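Local coordinates for protein beta-fructofuranosidase (Arthrobacter, PDB 3WPU) that belongs to the levansucrase/invertase group of enzymes, the beta-fructosidase clan, and is built around a five-bladed beta-propeller, at residues T81-N86 with T249-A254; P45-S50 with I438-D443. One frame throughout, in Å; residues are numbered along the deposited sequence.

Contact 1 (T81-N86 with T249-A254)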
# COMPACT_ATOMS: atom_id res chain seq x y z
N THR A 81 -10.28 3.18 -7.30
CA THR A 81 -11.09 3.22 -6.11
C THR A 81 -12.01 4.41 -6.06
O THR A 81 -11.81 5.38 -6.76
CB THR A 81 -10.23 3.23 -4.83
OG1 THR A 81 -9.28 4.31 -4.87
CG2 THR A 81 -9.46 1.92 -4.71
N ASP A 82 -13.00 4.30 -5.19
CA ASP A 82 -13.80 5.46 -4.79
C ASP A 82 -13.40 5.92 -3.40
O ASP A 82 -12.39 5.50 -2.85
CB ASP A 82 -15.29 5.15 -4.94
CG ASP A 82 -15.78 4.06 -3.99
OD1 ASP A 82 -15.07 3.74 -3.02
OD2 ASP A 82 -16.91 3.54 -4.20
N GLU A 83 -14.20 6.80 -2.80
CA GLU A 83 -13.86 7.37 -1.51
C GLU A 83 -13.97 6.40 -0.34
O GLU A 83 -13.53 6.70 0.76
CB GLU A 83 -14.72 8.61 -1.24
CG GLU A 83 -16.16 8.31 -0.90
CD GLU A 83 -17.08 8.11 -2.10
OE1 GLU A 83 -16.60 7.88 -3.24
OE2 GLU A 83 -18.31 8.17 -1.89
N ASP A 84 -14.59 5.24 -0.60
CA ASP A 84 -14.79 4.18 0.39
C ASP A 84 -13.85 3.01 0.14
O ASP A 84 -13.98 1.96 0.77
CB ASP A 84 -16.19 3.63 0.31
CG ASP A 84 -17.26 4.63 0.67
OD1 ASP A 84 -16.95 5.64 1.32
OD2 ASP A 84 -18.42 4.38 0.28
N ALA A 85 -12.95 3.22 -0.82
CA ALA A 85 -11.94 2.20 -1.24
C ALA A 85 -12.56 0.97 -1.93
O ALA A 85 -11.88 -0.06 -2.14
CB ALA A 85 -11.02 1.82 -0.08
N ASN A 86 -13.81 1.07 -2.37
CA ASN A 86 -14.35 0.07 -3.27
C ASN A 86 -13.51 0.08 -4.54
O ASN A 86 -12.96 1.13 -4.90
CB ASN A 86 -15.79 0.39 -3.65
CG ASN A 86 -16.72 0.28 -2.49
OD1 ASN A 86 -16.73 -0.73 -1.80
ND2 ASN A 86 -17.50 1.34 -2.24
N THR A 249 -5.92 8.36 -0.66
CA THR A 249 -7.04 9.30 -0.32
C THR A 249 -8.32 8.56 0.01
O THR A 249 -8.55 7.43 -0.44
CB THR A 249 -7.32 10.34 -1.44
OG1 THR A 249 -8.09 9.77 -2.51
CG2 THR A 249 -6.04 11.00 -1.94
N PHE A 250 -9.21 9.22 0.77
CA PHE A 250 -10.38 8.54 1.26
C PHE A 250 -11.30 9.56 1.91
O PHE A 250 -10.86 10.66 2.24
CB PHE A 250 -10.03 7.50 2.32
CG PHE A 250 -9.26 8.05 3.49
CD1 PHE A 250 -9.91 8.40 4.67
CD2 PHE A 250 -7.87 8.25 3.42
CE1 PHE A 250 -9.20 8.89 5.75
CE2 PHE A 250 -7.17 8.75 4.49
CZ PHE A 250 -7.83 9.08 5.66
N GLU A 251 -12.55 9.16 2.04
CA GLU A 251 -13.48 9.83 2.93
C GLU A 251 -13.57 9.04 4.22
O GLU A 251 -13.71 7.81 4.22
CB GLU A 251 -14.86 9.90 2.29
CG GLU A 251 -15.87 10.70 3.10
CD GLU A 251 -17.26 10.64 2.49
OE1 GLU A 251 -17.91 9.59 2.57
OE2 GLU A 251 -17.72 11.67 1.98
N ASP A 252 -13.54 9.77 5.33
CA ASP A 252 -13.77 9.23 6.65
C ASP A 252 -15.28 9.26 6.91
O ASP A 252 -15.87 10.33 6.81
CB ASP A 252 -13.04 10.12 7.64
CG ASP A 252 -13.22 9.69 9.08
OD1 ASP A 252 -13.74 8.59 9.35
OD2 ASP A 252 -12.80 10.50 9.93
N PRO A 253 -15.89 8.11 7.25
CA PRO A 253 -17.34 8.10 7.55
C PRO A 253 -17.71 9.12 8.64
O PRO A 253 -18.83 9.68 8.63
CB PRO A 253 -17.60 6.66 8.00
CG PRO A 253 -16.52 5.85 7.36
CD PRO A 253 -15.33 6.75 7.25
N ALA A 254 -16.78 9.39 9.55
CA ALA A 254 -17.00 10.36 10.63
C ALA A 254 -16.92 11.81 10.17
O ALA A 254 -17.28 12.72 10.93
CB ALA A 254 -16.04 10.11 11.78
O HOH W 1 -7.63 5.23 -2.69
O HOH W 2 -10.31 5.32 -0.91
O HOH W 3 -15.53 5.89 3.56
O HOH W 4 -19.15 7.46 1.18
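Glu83 lies against Phe250 and Glu251, and the type I turn Asp82 to Ala85 that carries it follows strand 72-81. Thr81 OG1 bonds to Ala167 O and also accepts a hydrogen bond from water 1, which reaches over to Thr249 O on a longer bond. Water 2 donates to both Asp82 O and Thr249 O, at 2.8 Å each.

The carboxylate of Asp82 organises the loop. Its OD1 receives Asp84 N at 2.9 Å and Asn86 N at 3.0 Å from opposite faces of the carboxylate plane, while OD2 uses its syn lone pair for Asn86 ND2 and also bonds Tyr88 OH. With both oxygens gripped, the group has little freedom to rotate.

Glu83 makes the one direct hydrogen bond across the contact: Glu251 N donates to Glu83 O at 2.9 Å, nearly straight (171°) and in the carbonyl plane. Beside it, the two glutamates run side by side in the same direction, CB of Glu83 to CB of Glu251 at 3.8 Å; Glu83 CG also lies against Glu251 CB, and the bend at chi2 (-84°) then turns the Glu83 carboxylate. Their carboxylates stand almost perpendicular; Glu251 OE2 is held by Gly257 N.

Asp84 brings a like charge near, its OD1 lying 4.3 Å from Glu251 OE1. Water 4 lies within hydrogen-bonding distance of both and may ease the repulsion, though it has more acceptors about it than protons to give, while water 3 joins Asp84 OD1 to Glu251 O. Ala85 N closes on Asp82 O at 3.1 Å.

The result is an Asx turn overlapping a type I beta turn, docked by one backbone bond and several waters beside strand 245-250, linking two neighbouring sheets of the beta-propeller fold.

Contact 2 (P45-S50 with I438-D443)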
# COMPACT_ATOMS: atom_id res chain seq x y z
N PRO A 45 13.53 -24.39 14.10
CA PRO A 45 14.85 -24.66 13.53
C PRO A 45 15.13 -23.95 12.20
O PRO A 45 14.24 -23.30 11.62
CB PRO A 45 14.84 -26.18 13.33
CG PRO A 45 13.43 -26.59 13.28
CD PRO A 45 12.59 -25.52 13.94
N SER A 46 16.38 -24.08 11.74
CA SER A 46 16.85 -23.52 10.49
C SER A 46 15.81 -23.57 9.38
O SER A 46 15.24 -24.62 9.09
CB SER A 46 18.12 -24.28 10.03
OG SER A 46 18.65 -23.68 8.86
N ARG A 47 15.57 -22.40 8.77
CA ARG A 47 14.66 -22.22 7.62
C ARG A 47 13.16 -22.43 7.86
O ARG A 47 12.38 -22.36 6.92
CB ARG A 47 15.12 -23.08 6.44
CG ARG A 47 16.57 -22.85 6.08
CD ARG A 47 16.93 -23.47 4.75
NE ARG A 47 18.28 -23.11 4.39
CZ ARG A 47 19.03 -23.77 3.51
NH1 ARG A 47 18.55 -24.83 2.88
NH2 ARG A 47 20.27 -23.36 3.27
N GLU A 48 12.74 -22.69 9.10
CA GLU A 48 11.33 -22.82 9.42
C GLU A 48 10.83 -21.50 9.97
O GLU A 48 11.61 -20.73 10.51
CB GLU A 48 11.11 -23.94 10.42
CG GLU A 48 11.59 -25.27 9.86
CD GLU A 48 11.10 -26.48 10.62
OE1 GLU A 48 11.60 -27.60 10.31
OE2 GLU A 48 10.24 -26.34 11.52
N ASN A 49 9.55 -21.23 9.77
CA ASN A 49 8.88 -20.05 10.34
C ASN A 49 8.84 -20.12 11.86
O ASN A 49 8.50 -21.16 12.43
CB ASN A 49 7.47 -20.02 9.78
CG ASN A 49 6.70 -18.78 10.18
OD1 ASN A 49 7.27 -17.72 10.41
ND2 ASN A 49 5.40 -18.92 10.23
N SER A 50 9.19 -19.00 12.52
CA SER A 50 9.10 -18.89 13.97
C SER A 50 7.89 -18.08 14.44
O SER A 50 7.66 -18.00 15.65
CB SER A 50 10.36 -18.27 14.57
OG SER A 50 10.49 -16.88 14.30
N ILE A 438 12.02 -15.37 -3.77
CA ILE A 438 11.66 -16.64 -3.16
C ILE A 438 12.83 -17.58 -3.39
O ILE A 438 13.30 -17.67 -4.51
CB ILE A 438 10.38 -17.27 -3.74
CG1 ILE A 438 9.19 -16.33 -3.51
CG2 ILE A 438 10.11 -18.62 -3.11
CD1 ILE A 438 7.90 -16.78 -4.16
N GLY A 439 13.29 -18.20 -2.32
CA GLY A 439 14.35 -19.21 -2.44
C GLY A 439 15.42 -19.11 -1.39
O GLY A 439 15.42 -18.23 -0.54
N THR A 440 16.36 -20.06 -1.46
CA THR A 440 17.44 -20.15 -0.50
C THR A 440 18.67 -19.48 -1.08
O THR A 440 18.66 -19.03 -2.24
CB THR A 440 17.73 -21.63 -0.18
OG1 THR A 440 17.86 -22.35 -1.41
CG2 THR A 440 16.60 -22.24 0.60
N HIS A 441 19.74 -19.41 -0.28
CA HIS A 441 20.95 -18.67 -0.63
C HIS A 441 21.56 -19.09 -1.98
O HIS A 441 22.08 -18.24 -2.71
CB HIS A 441 21.99 -18.85 0.49
CG HIS A 441 22.51 -20.24 0.60
ND1 HIS A 441 23.74 -20.62 0.10
CD2 HIS A 441 21.95 -21.36 1.11
CE1 HIS A 441 23.92 -21.91 0.32
NE2 HIS A 441 22.85 -22.39 0.93
N ASP A 442 21.47 -20.37 -2.31
CA ASP A 442 22.04 -20.90 -3.56
C ASP A 442 20.98 -21.21 -4.64
O ASP A 442 21.28 -21.79 -5.68
CB ASP A 442 22.84 -22.17 -3.27
CG ASP A 442 22.01 -23.25 -2.59
OD1 ASP A 442 20.88 -22.96 -2.12
OD2 ASP A 442 22.51 -24.39 -2.49
N ASP A 443 19.74 -20.79 -4.41
CA ASP A 443 18.64 -21.21 -5.27
C ASP A 443 17.45 -20.29 -5.05
O ASP A 443 16.43 -20.69 -4.47
CB ASP A 443 18.24 -22.65 -4.98
CG ASP A 443 17.06 -23.12 -5.81
OD1 ASP A 443 16.92 -22.69 -6.97
OD2 ASP A 443 16.26 -23.91 -5.29
O HOH W 5 21.98 -24.79 1.43
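The guanidinium of Arg47 has the methyl CG2 of Thr440 over one face, 3.9 Å above the plane and displaced toward the rim, and water 5 at its edge. The imidazole of His441 carries Asp442 OD1 on one face and meets Arg47 at its edge: Arg47 NH2 comes within 3.4 Å of His441 CD2, near the ring plane, and the two flat groups are inclined by 48°. Water 5 lies in both planes, accepting from Arg47 NH2 at 2.9 Å and hydrogen-bonded to His441 NE2 at 2.6 Å.

Two turns face each other here. Arg47 is the third residue of a type II turn, Pro45 to Glu48, a position its phi of 68° suits; chi2 and chi3 near 180° run its chain straight out from CG to NE. Thr440 to Asp443 form a type I turn whose end residues bond to each other both ways through their backbones, a tight beta-hairpin between strands 437-438 and 443-446. Phe411 lies by both turns, taking Arg47 NE on its backbone O, making a cation-pi contact with the guanidinium and meeting the His441 ring.

No hydrogen bond passes directly between the turns. Thr440 turns CG2 anti to its carbonyl carbon, which presents the methyl to Arg47, whereas OG1 donates to Asp442 OD1 at 3.2 Å. That carboxylate oxygen remains 5.4 Å from Arg47 NH2, too far for a salt bridge, though its charge may still attract the guanidinium.

In the fold
The two contacts sit on opposite sides of the chain's centre, their centres about 39 Å apart and their nearest atoms about 26 Å apart, and do not touch. Contact 1 is partly buried, some 15 Å from the chain's centre, and concerns the propeller sheets themselves: a loop after strand 72-81 held to strand 245-250. Contact 2, about 26 Å out, is a surface meeting of two turns, one from the loop ahead of that same strand 72-81 and the other from a late hairpin. Contact 1 has a direct backbone bond plus waters between acidic groups and carbonyls; contact 2 has no direct hydrogen bond, but an arginine against a methyl and an imidazole edge, with one bridging water.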